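PDB 5JP2: F-BAR domain only protein 1 from Danio rerio, which probably acts early in clathrin-mediated endocytosis, its mu homology domain binding an Eps15 peptide, and may regulate Bmp signalling through uptake of Bmp receptors. Local coordinates for residues V181-D186 with P241-Q246; C194-A199 with L207-A212; L87-P92 with W103-A108; L47-P52 with L68-V73; E25-Y30 with C39-T44. All blocks are in the same frame, centred on the assembly; numbering follows the deposited sequence.

Contact 1: V181-D186 with P241-Q246; sequences VLLPLD and PSLAVQ
Val-181 and Leu-182 run against Val-245 and Ala-244 as neighbouring antiparallel strands, the axes of the two short segments 4.6 Å apart and 153° between their directions. Leu-182 and Ala-244 form the hydrogen-bonded pair: Leu-182 N reaches Ala-244 O at 2.6 Å, and Ala-244 N returns to Leu-182 O at 2.8 Å. Val-181 with Val-245 is the adjacent non-hydrogen-bonded pair, and its CG2 methyls meet at 4.2 Å. On the same face Leu-243 is gripped from two residues: its CD2 meets Val-181 CG1 at 4.0 Å, a branch set anti to the backbone N (chi1 179°), while its CG meets Leu-183 CD1. That CD1 also packs on Pro-241 CB at 3.9 Å, the two side chains running alongside one another. On the other face Leu-182 CB sits by Ala-244 CB, 4.2 Å away. Strands 145-154 and 223-231 cover the Val-181, Leu-183, Leu-243 and Val-245 side, supplying Leu-147, Ala-149, Leu-226 and Trp-230. The chemistry is thus split: the reciprocal amide bonds set the register, and branched aliphatic groups make one face of this mu homology domain sheet a buried, apolar interface with a second sheet.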
# COMPACT_ATOMS: atom_id res chain seq x y z
N VAL B 181 5.73 7.82 -14.90
CA VAL B 181 4.72 8.80 -15.24
C VAL B 181 4.22 8.47 -16.63
O VAL B 181 5.01 8.33 -17.56
CB VAL B 181 5.25 10.24 -15.19
CG1 VAL B 181 4.15 11.24 -15.59
CG2 VAL B 181 5.76 10.54 -13.81
N LEU B 182 2.91 8.36 -16.77
CA LEU B 182 2.27 7.91 -17.99
C LEU B 182 1.34 8.99 -18.50
O LEU B 182 0.45 9.45 -17.78
CB LEU B 182 1.49 6.62 -17.74
CG LEU B 182 2.33 5.49 -17.14
CD1 LEU B 182 1.46 4.46 -16.48
CD2 LEU B 182 3.13 4.86 -18.22
N LEU B 183 1.56 9.40 -19.74
CA LEU B 183 0.67 10.33 -20.43
C LEU B 183 0.13 9.63 -21.67
O LEU B 183 0.91 9.35 -22.60
CB LEU B 183 1.41 11.61 -20.81
CG LEU B 183 0.68 12.60 -21.71
CD1 LEU B 183 -0.57 13.14 -21.05
CD2 LEU B 183 1.62 13.71 -22.04
N PRO B 184 -1.16 9.30 -21.75
CA PRO B 184 -1.65 8.63 -22.95
C PRO B 184 -1.68 9.60 -24.12
O PRO B 184 -2.02 10.77 -23.97
CB PRO B 184 -3.06 8.18 -22.55
CG PRO B 184 -3.46 9.10 -21.52
CD PRO B 184 -2.23 9.52 -20.77
N LEU B 185 -1.24 9.11 -25.28
CA LEU B 185 -1.18 9.89 -26.50
C LEU B 185 -1.46 8.99 -27.69
O LEU B 185 -0.83 7.95 -27.83
CB LEU B 185 0.19 10.54 -26.64
CG LEU B 185 0.38 11.44 -27.84
CD1 LEU B 185 -0.59 12.58 -27.75
CD2 LEU B 185 1.79 11.94 -27.86
N ASP B 186 -2.33 9.45 -28.58
CA ASP B 186 -2.72 8.61 -29.70
C ASP B 186 -1.60 8.50 -30.73
O ASP B 186 -0.66 9.30 -30.76
CB ASP B 186 -3.98 9.19 -30.34
CG ASP B 186 -4.61 8.26 -31.35
OD1 ASP B 186 -4.61 7.04 -31.11
OD2 ASP B 186 -5.11 8.75 -32.38
N PRO B 241 -6.01 15.94 -21.40
CA PRO B 241 -5.38 14.67 -21.04
C PRO B 241 -5.06 14.63 -19.55
O PRO B 241 -4.91 15.66 -18.89
CB PRO B 241 -4.10 14.66 -21.88
CG PRO B 241 -3.77 16.10 -22.02
CD PRO B 241 -5.08 16.83 -22.10
N SER B 242 -4.97 13.41 -19.03
CA SER B 242 -4.63 13.17 -17.64
C SER B 242 -3.35 12.36 -17.58
O SER B 242 -3.12 11.48 -18.40
CB SER B 242 -5.72 12.40 -16.93
OG SER B 242 -6.85 13.21 -16.67
N LEU B 243 -2.52 12.65 -16.59
CA LEU B 243 -1.30 11.89 -16.38
C LEU B 243 -1.48 10.92 -15.22
O LEU B 243 -2.11 11.25 -14.21
CB LEU B 243 -0.13 12.82 -16.08
CG LEU B 243 0.25 13.81 -17.17
CD1 LEU B 243 -0.25 15.18 -16.79
CD2 LEU B 243 1.72 13.82 -17.38
N ALA B 244 -0.94 9.72 -15.37
CA ALA B 244 -0.93 8.71 -14.33
C ALA B 244 0.48 8.51 -13.80
O ALA B 244 1.44 8.49 -14.58
CB ALA B 244 -1.49 7.39 -14.84
N VAL B 245 0.59 8.39 -12.48
CA VAL B 245 1.85 8.13 -11.80
C VAL B 245 1.77 6.79 -11.07
O VAL B 245 0.77 6.47 -10.43
CB VAL B 245 2.21 9.25 -10.81
CG1 VAL B 245 3.58 9.01 -10.22
CG2 VAL B 245 2.18 10.57 -11.52
N GLN B 246 2.86 6.04 -11.14
CA GLN B 246 2.98 4.75 -10.49
C GLN B 246 4.20 4.76 -9.59
O GLN B 246 5.25 5.29 -9.97
CB GLN B 246 3.08 3.64 -11.52
CG GLN B 246 1.89 3.64 -12.45
CD GLN B 246 1.95 2.54 -13.45
OE1 GLN B 246 3.00 2.25 -14.00
NE2 GLN B 246 0.81 1.95 -13.74

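Contact 2: C194-A199 with L207-A212; sequences CQPPAA and LLWKLA
The indole of Trp-209 has Ala-198 CB over one face, 3.5 Å above the plane and offset toward the rim; the methyl is 3.6 Å from the centroid of the five-membered ring, 14° off its normal, a CH-pi contact. At the edge lies the Pro-196 carbonyl, whose oxygen accepts from NE1 at 2.9 Å. This is a beta-sheet margin in the mu homology domain: Ala-199 begins the outermost strand 199-201 and pairs antiparallel with Leu-208 of strand 206-210, while Cys-194 and Gln-195 belong to a different sheet. The indole therefore spans the link between sheets. The NE1 bond lies almost in the ring plane, yet NE1 stands well above the plane of the Pro-196 carbonyl, so it does not follow a lone pair. With CG anti to the carbonyl carbon (chi1 -72°), the ring swings back toward Pro-196, which follows a cis peptide bond and brings its CG to 4.1 Å from Trp-209 CD1. Leu-226 and Ala-228 of strand 223-231 also touch the indole. Replacing Trp-209 with a leucine would probably leave Pro-196 O without its NE1 donor and the Ala-198 methyl without an aromatic surface to rest on. Beyond the ring, Ala-199 and Leu-208 exchange two backbone bonds, and Leu-207 CD2 closes to 3.5 Å from Ala-199 O.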
# COMPACT_ATOMS: atom_id res chain seq x y z
N CYS B 194 9.89 16.07 -25.84
CA CYS B 194 9.76 15.70 -24.43
C CYS B 194 10.99 16.16 -23.69
O CYS B 194 12.11 15.90 -24.12
CB CYS B 194 9.60 14.19 -24.26
SG CYS B 194 8.29 13.47 -25.21
N GLN B 195 10.77 16.82 -22.57
CA GLN B 195 11.86 17.14 -21.68
C GLN B 195 11.43 16.68 -20.29
O GLN B 195 10.47 17.21 -19.75
CB GLN B 195 12.10 18.65 -21.71
CG GLN B 195 12.40 19.18 -23.10
CD GLN B 195 12.07 20.66 -23.24
OE1 GLN B 195 12.61 21.50 -22.53
NE2 GLN B 195 11.14 20.97 -24.14
N PRO B 196 12.13 15.72 -19.70
CA PRO B 196 13.19 14.85 -20.21
C PRO B 196 12.65 13.88 -21.25
O PRO B 196 11.46 13.87 -21.48
CB PRO B 196 13.69 14.14 -18.95
CG PRO B 196 12.65 14.28 -17.97
CD PRO B 196 11.95 15.56 -18.25
N PRO B 197 13.52 13.08 -21.88
CA PRO B 197 13.06 12.17 -22.93
C PRO B 197 12.09 11.13 -22.40
O PRO B 197 12.18 10.69 -21.25
CB PRO B 197 14.35 11.51 -23.43
CG PRO B 197 15.41 12.45 -23.06
CD PRO B 197 14.99 13.06 -21.77
N ALA B 198 11.16 10.73 -23.26
CA ALA B 198 10.20 9.70 -22.92
C ALA B 198 10.07 8.71 -24.06
O ALA B 198 10.39 9.00 -25.21
CB ALA B 198 8.82 10.28 -22.62
N ALA B 199 9.61 7.53 -23.71
CA ALA B 199 9.32 6.48 -24.66
C ALA B 199 7.83 6.50 -24.97
O ALA B 199 7.03 6.95 -24.16
CB ALA B 199 9.74 5.12 -24.11
N LEU B 207 2.85 7.91 -23.45
CA LEU B 207 4.21 8.34 -23.17
C LEU B 207 4.65 7.86 -21.79
O LEU B 207 3.88 7.94 -20.83
CB LEU B 207 4.30 9.85 -23.23
CG LEU B 207 4.39 10.49 -24.59
CD1 LEU B 207 4.43 11.98 -24.40
CD2 LEU B 207 5.64 10.00 -25.25
N LEU B 208 5.87 7.36 -21.70
CA LEU B 208 6.41 6.81 -20.47
C LEU B 208 7.67 7.54 -20.04
O LEU B 208 8.66 7.56 -20.77
CB LEU B 208 6.74 5.33 -20.63
CG LEU B 208 7.47 4.70 -19.44
CD1 LEU B 208 6.65 4.71 -18.17
CD2 LEU B 208 7.89 3.28 -19.77
N TRP B 209 7.63 8.15 -18.86
CA TRP B 209 8.82 8.63 -18.17
C TRP B 209 9.15 7.67 -17.04
O TRP B 209 8.27 7.31 -16.25
CB TRP B 209 8.62 10.03 -17.61
CG TRP B 209 8.59 11.11 -18.63
CD1 TRP B 209 9.65 11.78 -19.14
CD2 TRP B 209 7.43 11.68 -19.22
NE1 TRP B 209 9.23 12.73 -20.03
CE2 TRP B 209 7.86 12.69 -20.09
CE3 TRP B 209 6.07 11.43 -19.10
CZ2 TRP B 209 6.98 13.44 -20.84
CZ3 TRP B 209 5.20 12.19 -19.83
CH2 TRP B 209 5.65 13.19 -20.69
N LYS B 210 10.41 7.30 -16.92
CA LYS B 210 10.91 6.57 -15.77
C LYS B 210 11.69 7.55 -14.91
O LYS B 210 12.65 8.16 -15.39
CB LYS B 210 11.81 5.41 -16.18
CG LYS B 210 11.14 4.29 -16.92
CD LYS B 210 12.09 3.13 -17.07
CE LYS B 210 11.45 1.95 -17.76
NZ LYS B 210 12.42 0.83 -17.92
N LEU B 211 11.32 7.67 -13.65
CA LEU B 211 11.91 8.64 -12.76
C LEU B 211 12.83 7.94 -11.77
O LEU B 211 12.64 6.77 -11.45
CB LEU B 211 10.83 9.40 -11.99
CG LEU B 211 9.84 10.22 -12.80
CD1 LEU B 211 8.91 10.93 -11.88
CD2 LEU B 211 10.60 11.21 -13.62
N ALA B 212 13.84 8.66 -11.32
CA ALA B 212 14.68 8.14 -10.26
C ALA B 212 13.86 8.01 -8.99
O ALA B 212 12.81 8.63 -8.84
CB ALA B 212 15.88 9.05 -10.02

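Contact 3: L87-P92 with W103-A108; sequences LLYSDP and WFNMQA
Trp-103, Tyr-89 and Leu-87 lose the most surface here. Trp-103 lays the edge of its indole along the opposite backbone: CZ3 is 3.6 Å from Ser-90 CA, which lies in the ring plane, and CE3 comes close to Tyr-89 O. Its CG is anti to the carbonyl carbon (chi1 -57°), which carries the six-membered ring toward Ser-90 and Asp-91. Tyr-89 is the hydrogen-bonded partner of Trp-103; Tyr-89 N donates to Trp-103 O at 2.7 Å, and Trp-103 N answers to Tyr-89 O at 3.1 Å. The phenol passes obliquely by Asn-105, with CE2 3.7 Å from Asn-105 CB. Strands 88-90 and 99-104 form a beta hairpin at the margin of a four-stranded antiparallel sheet, and Asn-105 is the N-cap of helix 106-119 that follows. Leu-87 spans this junction: its carbonyl O accepts from Asn-105 N at 2.9 Å, nearly straight at 172°, while its CD2 packs on Ala-108 CB in the helix's first turn. On the face away from Tyr-89, Leu-88 CD2 sits over the centre of the Phe-104 ring, 3.8 Å above it and 5° off the normal.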
# COMPACT_ATOMS: atom_id res chain seq x y z
N LEU B 87 -12.79 -15.35 12.57
CA LEU B 87 -11.72 -15.65 13.51
C LEU B 87 -11.56 -14.69 14.69
O LEU B 87 -10.79 -15.02 15.60
CB LEU B 87 -10.41 -15.72 12.75
CG LEU B 87 -10.45 -16.66 11.54
CD1 LEU B 87 -9.20 -16.60 10.77
CD2 LEU B 87 -10.67 -18.08 11.98
N LEU B 88 -12.25 -13.56 14.76
CA LEU B 88 -11.85 -12.56 15.74
C LEU B 88 -12.99 -12.10 16.64
O LEU B 88 -14.16 -12.13 16.27
CB LEU B 88 -11.25 -11.33 15.09
CG LEU B 88 -9.97 -11.49 14.27
CD1 LEU B 88 -9.74 -10.21 13.53
CD2 LEU B 88 -8.79 -11.83 15.17
N TYR B 89 -12.59 -11.68 17.84
CA TYR B 89 -13.44 -11.03 18.83
C TYR B 89 -12.99 -9.59 19.02
O TYR B 89 -11.86 -9.23 18.69
CB TYR B 89 -13.38 -11.73 20.18
CG TYR B 89 -13.89 -13.14 20.19
CD1 TYR B 89 -15.19 -13.43 19.82
CD2 TYR B 89 -13.08 -14.19 20.61
CE1 TYR B 89 -15.67 -14.71 19.84
CE2 TYR B 89 -13.56 -15.49 20.64
CZ TYR B 89 -14.86 -15.74 20.25
OH TYR B 89 -15.35 -17.01 20.27
N SER B 90 -13.86 -8.79 19.62
CA SER B 90 -13.52 -7.40 19.90
C SER B 90 -14.45 -6.85 20.97
O SER B 90 -15.47 -7.47 21.30
CB SER B 90 -13.63 -6.53 18.65
OG SER B 90 -14.98 -6.46 18.24
N ASP B 91 -14.12 -5.67 21.47
CA ASP B 91 -14.94 -5.01 22.47
C ASP B 91 -15.68 -3.85 21.83
O ASP B 91 -15.05 -2.82 21.53
CB ASP B 91 -14.09 -4.52 23.63
CG ASP B 91 -14.91 -4.11 24.82
OD1 ASP B 91 -16.14 -4.29 24.77
OD2 ASP B 91 -14.34 -3.58 25.79
N PRO B 92 -16.99 -3.95 21.61
CA PRO B 92 -17.73 -2.80 21.08
C PRO B 92 -17.79 -1.65 22.05
O PRO B 92 -18.01 -0.51 21.63
CB PRO B 92 -19.12 -3.37 20.79
CG PRO B 92 -18.92 -4.86 20.71
CD PRO B 92 -17.82 -5.16 21.68
N TRP B 103 -9.08 -10.13 19.80
CA TRP B 103 -8.67 -11.43 20.31
C TRP B 103 -9.03 -12.50 19.30
O TRP B 103 -10.08 -12.43 18.67
CB TRP B 103 -9.32 -11.76 21.65
CG TRP B 103 -9.06 -10.73 22.68
CD1 TRP B 103 -8.15 -10.81 23.70
CD2 TRP B 103 -9.69 -9.46 22.81
NE1 TRP B 103 -8.18 -9.66 24.45
CE2 TRP B 103 -9.12 -8.82 23.92
CE3 TRP B 103 -10.69 -8.80 22.09
CZ2 TRP B 103 -9.51 -7.54 24.33
CZ3 TRP B 103 -11.07 -7.54 22.50
CH2 TRP B 103 -10.48 -6.92 23.61
N PHE B 104 -8.18 -13.49 19.15
CA PHE B 104 -8.50 -14.61 18.29
C PHE B 104 -9.44 -15.58 18.99
O PHE B 104 -9.39 -15.76 20.21
CB PHE B 104 -7.24 -15.36 17.89
CG PHE B 104 -6.59 -14.84 16.67
CD1 PHE B 104 -6.96 -15.30 15.43
CD2 PHE B 104 -5.60 -13.89 16.76
CE1 PHE B 104 -6.36 -14.81 14.32
CE2 PHE B 104 -5.01 -13.41 15.64
CZ PHE B 104 -5.38 -13.87 14.43
N ASN B 105 -10.27 -16.23 18.19
CA ASN B 105 -10.97 -17.42 18.62
C ASN B 105 -10.03 -18.60 18.38
O ASN B 105 -9.79 -18.97 17.23
CB ASN B 105 -12.26 -17.56 17.83
CG ASN B 105 -13.09 -18.77 18.24
OD1 ASN B 105 -14.27 -18.63 18.53
ND2 ASN B 105 -12.50 -19.95 18.23
N MET B 106 -9.53 -19.21 19.44
CA MET B 106 -8.45 -20.15 19.22
C MET B 106 -8.95 -21.46 18.63
O MET B 106 -8.20 -22.15 17.94
CB MET B 106 -7.68 -20.41 20.51
CG MET B 106 -7.03 -19.18 21.13
SD MET B 106 -5.94 -18.20 20.08
CE MET B 106 -4.71 -19.39 19.61
N GLN B 107 -10.21 -21.79 18.86
CA GLN B 107 -10.77 -22.99 18.27
C GLN B 107 -10.99 -22.82 16.77
O GLN B 107 -10.61 -23.68 15.98
CB GLN B 107 -12.08 -23.36 18.99
CG GLN B 107 -11.88 -23.83 20.43
CD GLN B 107 -13.18 -23.88 21.23
OE1 GLN B 107 -13.75 -24.94 21.47
NE2 GLN B 107 -13.64 -22.72 21.66
N ALA B 108 -11.57 -21.69 16.36
CA ALA B 108 -11.71 -21.42 14.93
C ALA B 108 -10.35 -21.28 14.26
O ALA B 108 -10.11 -21.84 13.19
CB ALA B 108 -12.55 -20.17 14.71

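Contact 4: L47-P52 with L68-V73; sequences LTMSFP and LSFRLV
Leu-68 CD2 fits at the edge of the Phe-51 ring, 3.6 Å from CE2 and near the ring plane, and the same methyl lies 4.0 Å from Met-49 SD. A second contact forms where Leu-47 CD2 meets Leu-72 CD2 at 3.8 Å, the two side chains coming from opposing strands and passing alongside. Between them stands Phe-70, approached obliquely by Leu-47 CD2 on CE1 and by Met-49 CE on CD2 at 4.4 Å. Met-49 reaches across with CG anti to the backbone N (chi1 -176°) and an extended chain that bends only at chi3 (-72°), bringing the methyl toward Phe-70. No hydrogen bond joins the segments, whose strand axes stay 11.8 Å apart: side chains alone fill the gap. Further out, Leu-130 touches both Met-49 and Phe-70, Val-19 backs Met-49 and Phe-51, and Phe-102 meets the Phe-70 ring with planes about 25° apart. Thr-48, Ser-50 and Pro-52 point the other way and pack on the bound peptide, so the strand serves ligand on one face and core on the other. Such face-to-face packing of strand 39-52, in the long mixed sheet, on strand 69-73, in a separate antiparallel sheet, is typical of a beta-sandwich core.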
# COMPACT_ATOMS: atom_id res chain seq x y z
N LEU B 47 -4.62 -6.11 6.41
CA LEU B 47 -3.76 -6.67 7.44
C LEU B 47 -3.80 -8.19 7.39
O LEU B 47 -4.85 -8.79 7.59
CB LEU B 47 -4.17 -6.19 8.82
CG LEU B 47 -3.40 -6.76 10.01
CD1 LEU B 47 -1.94 -6.39 9.96
CD2 LEU B 47 -4.02 -6.26 11.29
N THR B 48 -2.67 -8.80 7.11
CA THR B 48 -2.54 -10.24 7.07
C THR B 48 -1.62 -10.69 8.20
O THR B 48 -0.70 -9.98 8.58
CB THR B 48 -2.01 -10.69 5.70
OG1 THR B 48 -3.00 -10.44 4.71
CG2 THR B 48 -1.69 -12.14 5.68
N MET B 49 -1.91 -11.85 8.78
CA MET B 49 -1.01 -12.43 9.77
C MET B 49 -0.58 -13.81 9.31
O MET B 49 -1.37 -14.57 8.76
CB MET B 49 -1.65 -12.50 11.14
CG MET B 49 -0.70 -13.01 12.18
SD MET B 49 -1.29 -12.91 13.85
CE MET B 49 -1.21 -11.17 14.16
N SER B 50 0.70 -14.11 9.52
CA SER B 50 1.30 -15.36 9.10
C SER B 50 1.67 -16.21 10.32
O SER B 50 2.05 -15.69 11.36
CB SER B 50 2.54 -15.09 8.25
OG SER B 50 3.00 -16.28 7.64
N PHE B 51 1.53 -17.53 10.17
CA PHE B 51 1.79 -18.48 11.23
C PHE B 51 2.77 -19.55 10.78
O PHE B 51 2.64 -20.08 9.68
CB PHE B 51 0.50 -19.17 11.70
CG PHE B 51 -0.46 -18.27 12.39
CD1 PHE B 51 -1.30 -17.45 11.67
CD2 PHE B 51 -0.53 -18.26 13.75
CE1 PHE B 51 -2.18 -16.64 12.32
CE2 PHE B 51 -1.40 -17.45 14.39
CZ PHE B 51 -2.23 -16.63 13.67
N PRO B 52 3.73 -19.91 11.62
CA PRO B 52 4.68 -20.95 11.23
C PRO B 52 4.01 -22.31 11.22
O PRO B 52 3.16 -22.59 12.06
CB PRO B 52 5.77 -20.86 12.30
CG PRO B 52 5.10 -20.25 13.46
CD PRO B 52 4.05 -19.33 12.93
N LEU B 68 -4.13 -15.61 21.49
CA LEU B 68 -3.37 -14.66 20.70
C LEU B 68 -4.18 -13.37 20.58
O LEU B 68 -5.31 -13.39 20.10
CB LEU B 68 -3.07 -15.26 19.33
CG LEU B 68 -2.39 -14.35 18.31
CD1 LEU B 68 -1.14 -13.78 18.88
CD2 LEU B 68 -2.10 -15.15 17.09
N SER B 69 -3.61 -12.26 21.02
CA SER B 69 -4.30 -10.99 21.10
C SER B 69 -3.44 -9.90 20.48
O SER B 69 -2.22 -9.93 20.63
CB SER B 69 -4.61 -10.64 22.54
OG SER B 69 -5.20 -9.36 22.61
N PHE B 70 -4.05 -8.96 19.77
CA PHE B 70 -3.28 -7.88 19.16
C PHE B 70 -4.03 -6.56 19.22
O PHE B 70 -5.21 -6.50 19.55
CB PHE B 70 -2.88 -8.21 17.73
CG PHE B 70 -4.01 -8.29 16.76
CD1 PHE B 70 -4.46 -7.15 16.11
CD2 PHE B 70 -4.58 -9.50 16.44
CE1 PHE B 70 -5.47 -7.21 15.20
CE2 PHE B 70 -5.59 -9.56 15.52
CZ PHE B 70 -6.04 -8.41 14.90
N ARG B 71 -3.31 -5.49 18.90
CA ARG B 71 -3.80 -4.12 19.01
C ARG B 71 -3.49 -3.36 17.72
O ARG B 71 -2.39 -3.46 17.19
CB ARG B 71 -3.11 -3.44 20.18
CG ARG B 71 -3.68 -2.14 20.60
CD ARG B 71 -2.74 -1.41 21.55
NE ARG B 71 -2.46 -2.18 22.76
CZ ARG B 71 -3.27 -2.25 23.81
NH1 ARG B 71 -4.44 -1.62 23.80
NH2 ARG B 71 -2.92 -2.98 24.85
N LEU B 72 -4.45 -2.57 17.24
CA LEU B 72 -4.17 -1.59 16.20
C LEU B 72 -3.91 -0.23 16.81
O LEU B 72 -4.65 0.22 17.69
CB LEU B 72 -5.32 -1.49 15.21
CG LEU B 72 -5.88 -2.77 14.62
CD1 LEU B 72 -7.09 -2.42 13.80
CD2 LEU B 72 -4.84 -3.45 13.76
N VAL B 73 -2.88 0.46 16.32
CA VAL B 73 -2.46 1.73 16.89
C VAL B 73 -2.32 2.76 15.79
O VAL B 73 -2.15 2.43 14.62
CB VAL B 73 -1.14 1.61 17.67
CG1 VAL B 73 -1.29 0.65 18.83
CG2 VAL B 73 -0.06 1.12 16.75

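Contact 5: E25-Y30 with C39-T44; sequences EYINAY and CLVKIT
Ile-27 and Ile-43 face each other across a beta hairpin of strands 17-31 and 39-52, a non-hydrogen-bonded pair whose CG1 atoms stand 3.9 Å apart. Ile-27 slants across both partners: CG1 lies anti to the backbone N (chi1 -177°), and with chi2 extended too, CD1 is carried diagonally to Val-41 CG1 at 3.6 Å. Ala-29 CB completes this buried face, 4.2 Å from Val-41 CG2, with Tyr-280 of strand 266-283 touching Ile-27 and Ala-29. Replacing Ile-27 with an alanine would probably leave a gap beside Val-41 and Ile-43, whose CG1 atoms would lose the Ile-27 CG1 and CD1 they pack on. Glu-25 crosses Ile-43 with its OE1 at 3.7 Å from CG2; its carboxylate is buried but engaged, OE2 being hydrogen-bonded to Ser-255 and Tyr-133. On the opposite face the Asn-28 and Lys-42 side chains run together in one direction, while the rings of Tyr-26 and Tyr-30 turn off from the neighbouring strand. Three hydrogen-bonded pairs, Tyr-26 with Thr-44, Asn-28 with Lys-42 and Tyr-30 with Leu-40, fix the antiparallel register, the segment axes 163° apart. The straightest of the six bonds, Asn-28 N to Lys-42 O, is 2.8 Å long with 177° at the hydrogen.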
# COMPACT_ATOMS: atom_id res chain seq x y z
N GLU B 25 -1.07 -1.52 1.53
CA GLU B 25 -1.94 -0.38 1.28
C GLU B 25 -1.86 0.05 -0.18
O GLU B 25 -0.77 0.12 -0.74
CB GLU B 25 -1.59 0.78 2.20
CG GLU B 25 -2.05 0.54 3.60
CD GLU B 25 -1.86 1.71 4.50
OE1 GLU B 25 -1.39 2.75 4.04
OE2 GLU B 25 -2.18 1.60 5.69
N TYR B 26 -3.01 0.30 -0.79
CA TYR B 26 -3.09 0.90 -2.11
C TYR B 26 -3.68 2.30 -2.02
O TYR B 26 -4.57 2.57 -1.22
CB TYR B 26 -3.93 0.05 -3.06
CG TYR B 26 -3.29 -1.24 -3.39
CD1 TYR B 26 -2.40 -1.35 -4.44
CD2 TYR B 26 -3.54 -2.37 -2.64
CE1 TYR B 26 -1.80 -2.55 -4.73
CE2 TYR B 26 -2.96 -3.56 -2.92
CZ TYR B 26 -2.09 -3.65 -3.97
OH TYR B 26 -1.51 -4.87 -4.25
N ILE B 27 -3.18 3.21 -2.85
CA ILE B 27 -3.62 4.59 -2.79
C ILE B 27 -4.10 5.04 -4.17
O ILE B 27 -3.40 4.87 -5.17
CB ILE B 27 -2.53 5.52 -2.24
CG1 ILE B 27 -3.07 6.94 -2.14
CG2 ILE B 27 -1.25 5.44 -3.04
CD1 ILE B 27 -2.26 7.87 -1.31
N ASN B 28 -5.31 5.58 -4.20
CA ASN B 28 -5.86 6.23 -5.37
C ASN B 28 -5.90 7.72 -5.09
O ASN B 28 -6.19 8.15 -3.97
CB ASN B 28 -7.26 5.71 -5.68
CG ASN B 28 -7.26 4.32 -6.25
OD1 ASN B 28 -6.27 3.87 -6.79
ND2 ASN B 28 -8.39 3.67 -6.20
N ALA B 29 -5.59 8.52 -6.09
CA ALA B 29 -5.59 9.96 -5.86
C ALA B 29 -5.96 10.67 -7.16
O ALA B 29 -5.78 10.13 -8.25
CB ALA B 29 -4.24 10.45 -5.35
N TYR B 30 -6.52 11.86 -7.02
CA TYR B 30 -6.83 12.70 -8.16
C TYR B 30 -6.55 14.15 -7.83
O TYR B 30 -7.13 14.69 -6.89
CB TYR B 30 -8.29 12.53 -8.60
CG TYR B 30 -8.60 13.28 -9.86
CD1 TYR B 30 -7.82 13.11 -10.99
CD2 TYR B 30 -9.69 14.13 -9.94
CE1 TYR B 30 -8.09 13.78 -12.15
CE2 TYR B 30 -9.98 14.80 -11.11
CZ TYR B 30 -9.17 14.62 -12.21
OH TYR B 30 -9.44 15.29 -13.39
N CYS B 39 -7.64 18.09 -4.57
CA CYS B 39 -7.33 16.68 -4.69
C CYS B 39 -8.22 15.81 -3.82
O CYS B 39 -8.79 16.26 -2.83
CB CYS B 39 -5.86 16.39 -4.37
SG CYS B 39 -5.56 16.01 -2.68
N LEU B 40 -8.34 14.56 -4.22
CA LEU B 40 -9.02 13.52 -3.47
C LEU B 40 -8.08 12.34 -3.29
O LEU B 40 -7.42 11.92 -4.23
CB LEU B 40 -10.27 13.06 -4.21
CG LEU B 40 -11.10 14.15 -4.87
CD1 LEU B 40 -11.89 13.60 -6.05
CD2 LEU B 40 -12.02 14.77 -3.85
N VAL B 41 -8.04 11.78 -2.09
CA VAL B 41 -7.21 10.61 -1.79
C VAL B 41 -8.06 9.50 -1.17
O VAL B 41 -8.85 9.75 -0.25
CB VAL B 41 -6.05 11.00 -0.85
CG1 VAL B 41 -5.25 9.77 -0.49
CG2 VAL B 41 -5.17 12.01 -1.52
N LYS B 42 -7.87 8.27 -1.65
CA LYS B 42 -8.45 7.07 -1.04
C LYS B 42 -7.38 6.00 -0.84
O LYS B 42 -6.79 5.51 -1.80
CB LYS B 42 -9.59 6.50 -1.88
CG LYS B 42 -10.33 5.37 -1.15
CD LYS B 42 -11.47 4.77 -1.94
CE LYS B 42 -10.97 3.90 -3.06
NZ LYS B 42 -12.00 2.97 -3.55
N ILE B 43 -7.16 5.60 0.41
CA ILE B 43 -6.24 4.51 0.74
C ILE B 43 -7.05 3.29 1.14
O ILE B 43 -7.98 3.38 1.94
CB ILE B 43 -5.28 4.92 1.86
CG1 ILE B 43 -4.46 6.13 1.42
CG2 ILE B 43 -4.37 3.78 2.20
CD1 ILE B 43 -3.85 6.86 2.54
N THR B 44 -6.67 2.14 0.59
CA THR B 44 -7.28 0.87 0.93
C THR B 44 -6.22 -0.08 1.46
O THR B 44 -5.18 -0.27 0.84
CB THR B 44 -7.95 0.28 -0.29
OG1 THR B 44 -8.91 1.23 -0.77
CG2 THR B 44 -8.67 -0.97 0.10

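Overall arrangement
Contacts 1, 2, 4 and 5 reach the long mixed sheet; contact 3 lies on the four-stranded sheet of strands 69-73 and 99-104, which contact 4 packs against the long one. Contacts 3 and 4, centres 12 Å apart, meet: Phe-104 N lies 3.0 Å from Leu-68 O, a probable hydrogen bond. Contacts 1 and 2, centres 11 Å apart, are joined likewise, Leu-183 O to Leu-207 N at 2.6 Å. Contact 5 lies nearest the chain's centre, 17 Å from contact 1 and 25 Å from contact 4 between centres, sharing strand 39-52 with the latter. The Eps15 peptide packs on contact 4; the zinc ion, bound by His-165 and Cys-167, lies about 13 Å from the Cys-39 side chain.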